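Local coordinates for protein sialidase B (Streptococcus pneumoniae serotype 4, PDB 4XJW) that cleaves terminal sialic acid residues from oligosaccharides, glycoproteins and glycolipids, acting as an intramolecular trans-sialidase of glycoside hydrolase family 33, at residues F191-Y205 with E640-L652. The protein carries 1 engineered substitution. Numbering follows the deposited sequence. Where two conformers were deposited one is given.
Sequences FQLIFQSGDSTQANY and ELHLSNVVQYIDL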
loop_
_atom_site.group_PDB
_atom_site.type_symbol
_atom_site.label_atom_id
_atom_site.label_comp_id
_atom_site.label_asym_id
_atom_site.label_seq_id
_atom_site.Cartn_x
_atom_site.Cartn_y
_atom_site.Cartn_z
ATOM N N PHE A 191 -15.512 -2.735 3.520
ATOM C CA PHE A 191 -14.279 -3.239 2.923
ATOM C C PHE A 191 -13.823 -4.501 3.664
ATOM O O PHE A 191 -14.315 -4.816 4.754
ATOM C CB PHE A 191 -13.170 -2.181 3.073
ATOM C CG PHE A 191 -12.727 -1.998 4.510
ATOM C CD1 PHE A 191 -13.407 -1.126 5.352
ATOM C CD2 PHE A 191 -11.649 -2.719 5.020
ATOM C CE1 PHE A 191 -13.019 -0.971 6.682
ATOM C CE2 PHE A 191 -11.260 -2.590 6.348
ATOM C CZ PHE A 191 -11.947 -1.699 7.181
ATOM N N GLN A 192 -12.851 -5.202 3.085
ATOM C CA GLN A 192 -12.151 -6.252 3.803
ATOM C C GLN A 192 -10.646 -6.113 3.637
ATOM O O GLN A 192 -10.159 -5.318 2.818
ATOM C CB GLN A 192 -12.628 -7.628 3.346
ATOM C CG GLN A 192 -12.522 -7.843 1.861
ATOM C CD GLN A 192 -13.466 -8.943 1.362
ATOM O OE1 GLN A 192 -14.511 -8.673 0.749
ATOM N NE2 GLN A 192 -13.087 -10.184 1.607
ATOM N N LEU A 193 -9.905 -6.860 4.450
ATOM C CA LEU A 193 -8.454 -6.883 4.354
ATOM C C LEU A 193 -7.991 -8.188 3.716
ATOM O O LEU A 193 -8.480 -9.271 4.060
ATOM C CB LEU A 193 -7.800 -6.687 5.732
ATOM C CG LEU A 193 -8.107 -5.384 6.479
ATOM C CD1 LEU A 193 -7.410 -5.374 7.832
ATOM C CD2 LEU A 193 -7.689 -4.201 5.623
ATOM N N ILE A 194 -7.067 -8.072 2.769
ATOM C CA ILE A 194 -6.379 -9.216 2.195
ATOM C C ILE A 194 -5.041 -9.422 2.913
ATOM O O ILE A 194 -4.773 -10.497 3.465
ATOM C CB ILE A 194 -6.156 -9.041 0.680
ATOM C CG1 ILE A 194 -7.498 -8.844 -0.029
ATOM C CG2 ILE A 194 -5.440 -10.266 0.102
ATOM C CD1 ILE A 194 -7.392 -8.596 -1.507
ATOM N N PHE A 195 -4.201 -8.397 2.890
ATOM C CA PHE A 195 -2.946 -8.371 3.629
ATOM C C PHE A 195 -3.154 -7.508 4.861
ATOM O O PHE A 195 -3.838 -6.484 4.794
ATOM C CB PHE A 195 -1.852 -7.765 2.741
ATOM C CG PHE A 195 -1.701 -8.468 1.421
ATOM C CD1 PHE A 195 -0.959 -9.644 1.329
ATOM C CD2 PHE A 195 -2.316 -7.970 0.275
ATOM C CE1 PHE A 195 -0.824 -10.330 0.115
ATOM C CE2 PHE A 195 -2.179 -8.638 -0.956
ATOM C CZ PHE A 195 -1.425 -9.803 -1.038
ATOM N N GLN A 196 -2.604 -7.916 5.999
ATOM C CA GLN A 196 -2.828 -7.129 7.206
ATOM C C GLN A 196 -1.727 -7.344 8.220
ATOM O O GLN A 196 -1.061 -8.365 8.198
ATOM C CB GLN A 196 -4.192 -7.458 7.825
ATOM C CG GLN A 196 -4.341 -8.914 8.245
ATOM C CD GLN A 196 -5.781 -9.378 8.180
ATOM O OE1 GLN A 196 -6.607 -8.982 8.993
ATOM N NE2 GLN A 196 -6.092 -10.218 7.191
ATOM N N SER A 197 -1.531 -6.366 9.101
ATOM C CA SER A 197 -0.519 -6.473 10.153
ATOM C C SER A 197 -0.671 -7.735 10.990
ATOM O O SER A 197 -1.762 -8.053 11.457
ATOM C CB SER A 197 -0.598 -5.263 11.074
ATOM O OG SER A 197 -0.350 -4.078 10.366
ATOM N N GLY A 198 0.426 -8.458 11.174
ATOM C CA GLY A 198 0.405 -9.642 12.017
ATOM C C GLY A 198 0.111 -10.920 11.259
ATOM O O GLY A 198 0.078 -12.017 11.839
ATOM N N ASP A 199 -0.119 -10.793 9.955
ATOM C CA ASP A 199 -0.263 -11.978 9.120
ATOM C C ASP A 199 1.067 -12.694 8.858
ATOM O O ASP A 199 2.101 -12.348 9.433
ATOM C CB ASP A 199 -1.042 -11.676 7.821
ATOM C CG ASP A 199 -0.263 -10.836 6.806
ATOM O OD1 ASP A 199 0.959 -10.637 6.960
ATOM O OD2 ASP A 199 -0.897 -10.397 5.808
ATOM N N SER A 200 1.026 -13.692 7.984
ATOM C CA SER A 200 2.196 -14.522 7.688
ATOM C C SER A 200 3.416 -13.764 7.156
ATOM O O SER A 200 4.537 -14.278 7.226
ATOM C CB SER A 200 1.813 -15.585 6.666
ATOM O OG SER A 200 1.292 -14.973 5.501
ATOM N N THR A 201 3.212 -12.569 6.605
ATOM C CA THR A 201 4.336 -11.796 6.071
ATOM C C THR A 201 5.180 -11.179 7.176
ATOM O O THR A 201 6.377 -10.945 6.989
ATOM C CB THR A 201 3.903 -10.657 5.111
ATOM O OG1 THR A 201 3.226 -9.618 5.837
ATOM C CG2 THR A 201 3.017 -11.184 3.992
ATOM N N GLN A 202 4.543 -10.935 8.321
ATOM C CA GLN A 202 5.137 -10.201 9.439
ATOM C C GLN A 202 5.609 -8.794 9.078
ATOM O O GLN A 202 6.368 -8.171 9.822
ATOM C CB GLN A 202 6.238 -11.021 10.116
ATOM C CG GLN A 202 5.685 -12.247 10.835
ATOM C CD GLN A 202 4.824 -11.892 12.042
ATOM O OE1 GLN A 202 3.591 -12.004 12.007
ATOM N NE2 GLN A 202 5.471 -11.491 13.126
ATOM N N ALA A 203 5.136 -8.277 7.950
ATOM C CA ALA A 203 5.331 -6.858 7.692
ATOM C C ALA A 203 4.201 -6.092 8.335
ATOM O O ALA A 203 3.040 -6.501 8.279
ATOM C CB ALA A 203 5.370 -6.576 6.202
ATOM N N ASN A 204 4.530 -4.961 8.938
ATOM C CA ASN A 204 3.509 -4.132 9.547
ATOM C C ASN A 204 2.884 -3.164 8.550
ATOM O O ASN A 204 1.880 -2.526 8.863
ATOM C CB ASN A 204 4.091 -3.371 10.746
ATOM C CG ASN A 204 3.024 -2.906 11.737
ATOM O OD1 ASN A 204 1.962 -3.524 11.884
ATOM N ND2 ASN A 204 3.312 -1.806 12.432
ATOM N N TYR A 205 3.458 -3.071 7.345
ATOM C CA TYR A 205 3.006 -2.086 6.347
ATOM C C TYR A 205 2.886 -2.716 4.971
ATOM O O TYR A 205 3.602 -3.667 4.659
ATOM C CB TYR A 205 3.948 -0.874 6.312
ATOM C CG TYR A 205 4.175 -0.321 7.699
ATOM C CD1 TYR A 205 3.247 0.547 8.283
ATOM C CD2 TYR A 205 5.256 -0.749 8.454
ATOM C CE1 TYR A 205 3.423 1.017 9.581
ATOM C CE2 TYR A 205 5.442 -0.292 9.746
ATOM C CZ TYR A 205 4.528 0.574 10.301
ATOM O OH TYR A 205 4.721 0.993 11.588
ATOM N N GLU A 640 1.186 11.248 6.714
ATOM C CA GLU A 640 0.467 9.967 6.717
ATOM C C GLU A 640 1.370 8.765 6.446
ATOM O O GLU A 640 0.906 7.742 5.961
ATOM C CB GLU A 640 -0.734 10.024 5.754
ATOM C CG GLU A 640 -1.684 11.187 6.069
ATOM C CD GLU A 640 -3.074 11.073 5.481
ATOM O OE1 GLU A 640 -3.367 10.069 4.770
ATOM O OE2 GLU A 640 -3.886 11.991 5.748
ATOM N N LEU A 641 2.661 8.910 6.749
ATOM C CA LEU A 641 3.623 7.813 6.654
ATOM C C LEU A 641 3.309 6.763 7.703
ATOM O O LEU A 641 2.763 7.073 8.764
ATOM C CB LEU A 641 5.038 8.327 6.917
ATOM C CG LEU A 641 5.503 9.442 5.986
ATOM C CD1 LEU A 641 6.839 9.945 6.474
ATOM C CD2 LEU A 641 5.636 8.913 4.578
ATOM N N HIS A 642 3.628 5.510 7.392
ATOM C CA HIS A 642 3.676 4.446 8.403
ATOM C C HIS A 642 2.329 4.166 9.068
ATOM O O HIS A 642 2.229 4.109 10.308
ATOM C CB HIS A 642 4.744 4.752 9.470
ATOM C CG HIS A 642 6.023 5.293 8.897
ATOM N ND1 HIS A 642 6.561 4.831 7.713
ATOM C CD2 HIS A 642 6.824 6.300 9.316
ATOM C CE1 HIS A 642 7.660 5.519 7.441
ATOM N NE2 HIS A 642 7.853 6.405 8.405
ATOM N N LEU A 643 1.305 3.976 8.238
ATOM C CA LEU A 643 -0.024 3.606 8.713
ATOM C C LEU A 643 -0.255 2.147 8.409
ATOM O O LEU A 643 0.064 1.694 7.305
ATOM C CB LEU A 643 -1.113 4.430 8.023
ATOM C CG LEU A 643 -0.960 5.954 8.036
ATOM C CD1 LEU A 643 -2.052 6.617 7.209
ATOM C CD2 LEU A 643 -0.950 6.501 9.448
ATOM N N SER A 644 -0.831 1.438 9.374
ATOM C CA SER A 644 -1.156 0.032 9.179
ATOM C C SER A 644 -2.594 -0.201 8.716
ATOM O O SER A 644 -3.528 0.517 9.099
ATOM C CB SER A 644 -0.881 -0.749 10.454
ATOM O OG SER A 644 0.497 -0.730 10.753
ATOM N N ASN A 645 -2.759 -1.217 7.872
ATOM C CA ASN A 645 -4.078 -1.693 7.453
ATOM C C ASN A 645 -4.903 -0.636 6.737
ATOM O O ASN A 645 -6.114 -0.497 6.968
ATOM C CB ASN A 645 -4.844 -2.283 8.647
ATOM C CG ASN A 645 -4.264 -3.591 9.123
ATOM O OD1 ASN A 645 -3.252 -4.058 8.606
ATOM N ND2 ASN A 645 -4.898 -4.189 10.130
ATOM N N VAL A 646 -4.232 0.090 5.845
ATOM C CA VAL A 646 -4.891 1.075 4.985
ATOM C C VAL A 646 -5.077 0.591 3.542
ATOM O O VAL A 646 -5.818 1.210 2.785
ATOM C CB VAL A 646 -4.162 2.427 5.010
ATOM C CG1 VAL A 646 -4.364 3.106 6.370
ATOM C CG2 VAL A 646 -2.663 2.236 4.694
ATOM N N VAL A 647 -4.418 -0.515 3.172
ATOM C CA VAL A 647 -4.669 -1.147 1.871
ATOM C C VAL A 647 -5.880 -2.059 2.074
ATOM O O VAL A 647 -5.836 -3.015 2.852
ATOM C CB VAL A 647 -3.466 -1.957 1.358
ATOM C CG1 VAL A 647 -3.806 -2.659 0.029
ATOM C CG2 VAL A 647 -2.245 -1.041 1.159
ATOM N N GLN A 648 -6.972 -1.708 1.405
ATOM C CA GLN A 648 -8.277 -2.322 1.636
ATOM C C GLN A 648 -8.945 -2.728 0.335
ATOM O O GLN A 648 -8.666 -2.170 -0.723
ATOM C CB GLN A 648 -9.165 -1.328 2.392
ATOM C CG GLN A 648 -8.602 -0.951 3.752
ATOM C CD GLN A 648 -9.444 0.041 4.511
ATOM O OE1 GLN A 648 -10.452 0.541 4.015
ATOM N NE2 GLN A 648 -9.016 0.349 5.743
ATOM N N TYR A 649 -9.823 -3.725 0.433
ATOM C CA TYR A 649 -10.493 -4.326 -0.725
ATOM C C TYR A 649 -12.005 -4.100 -0.653
ATOM O O TYR A 649 -12.641 -4.359 0.384
ATOM C CB TYR A 649 -10.209 -5.836 -0.763
ATOM C CG TYR A 649 -10.954 -6.571 -1.871
ATOM C CD1 TYR A 649 -10.485 -6.536 -3.173
ATOM C CD2 TYR A 649 -12.129 -7.284 -1.610
ATOM C CE1 TYR A 649 -11.159 -7.200 -4.199
ATOM C CE2 TYR A 649 -12.815 -7.952 -2.637
ATOM C CZ TYR A 649 -12.315 -7.898 -3.929
ATOM O OH TYR A 649 -12.963 -8.534 -4.968
ATOM N N ILE A 650 -12.582 -3.641 -1.760
ATOM C CA ILE A 650 -14.036 -3.518 -1.863
ATOM C C ILE A 650 -14.556 -4.219 -3.120
ATOM O O ILE A 650 -13.809 -4.432 -4.078
ATOM C CB ILE A 650 -14.507 -2.053 -1.857
ATOM C CG1 ILE A 650 -13.890 -1.283 -3.031
ATOM C CG2 ILE A 650 -14.170 -1.372 -0.522
ATOM C CD1 ILE A 650 -14.462 0.108 -3.232
ATOM N N ASP A 651 -15.847 -4.546 -3.102
ATOM C CA ASP A 651 -16.533 -5.166 -4.228
ATOM C C ASP A 651 -17.612 -4.205 -4.729
ATOM O O ASP A 651 -18.438 -3.738 -3.941
ATOM C CB ASP A 651 -17.175 -6.486 -3.767
ATOM C CG ASP A 651 -17.940 -7.197 -4.874
ATOM O OD1 ASP A 651 -19.091 -6.796 -5.163
ATOM O OD2 ASP A 651 -17.395 -8.170 -5.434
ATOM N N LEU A 652 -17.597 -3.902 -6.023
ATOM C CA LEU A 652 -18.594 -3.014 -6.610
ATOM C C LEU A 652 -19.300 -3.682 -7.782
ATOM O O LEU A 652 -18.743 -4.568 -8.442
ATOM C CB LEU A 652 -17.946 -1.715 -7.069
ATOM C CG LEU A 652 -17.361 -0.831 -5.962
ATOM C CD1 LEU A 652 -16.489 0.269 -6.562
ATOM C CD2 LEU A 652 -18.473 -0.249 -5.121
HETATM O O HOH W 1 -14.950 -6.061 0.669
HETATM O O HOH W 2 -5.403 -5.659 2.598
HETATM O O HOH W 3 -3.740 -3.551 4.747
HETATM O O HOH W 4 -4.039 -6.574 11.624
HETATM O O HOH W 5 -0.577 -2.978 7.520
HETATM O O HOH W 6 3.766 3.287 12.412
#
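Q192 and Y649 form a single antiparallel hydrogen-bonded bridge: Q192 N reaches Y649 O at 2.8 Å, and Y649 N returns to Q192 O at 2.9 Å. Beyond L193 the backbones part, and water molecules span V647 O and F195 O before the chains meet again at S197 and N645. There N645 OD1 accepts S197 N in the carbonyl plane on a lone pair (2.9 Å, N-H...O 169°). In one of its two conformers S644 OG donates to N204 O at 3.0 Å, a bond conditional on that conformer. The bridge lies on an edge strand, 647-652, of a three-stranded antiparallel sheet, and the 191-205 loop runs from it into strand 205-213, the first of a separate four-stranded antiparallel sheet. Q192 thus extends the edge of the C-terminal blade, consistent with closure of the six-bladed sialidase propeller by an early chain segment. V647 lies about 6 Å (side chain to side chain) from R207, a substrate-binding residue by similarity. On one flank the Q648 amide stacks on the F191 ring, planes 8° apart, with Q648 OE1 3.4 Å from F191 CG, over one face. The amide's rotation is fixed by NE2 donating to N645 O and OE1 accepting from W96 NE1. The Y649 ring, CG anti to the backbone N (chi1 175°), lies alongside Q192, whose OE1 sits at the ring edge. A water joins Q192 OE1 to Y649 O, and Q192 NE2 donates to K249 O. At the far end, L643 O approaches the Y205 ring edge, while Y205 OH accepts from W270 N and a water links it to H642 O.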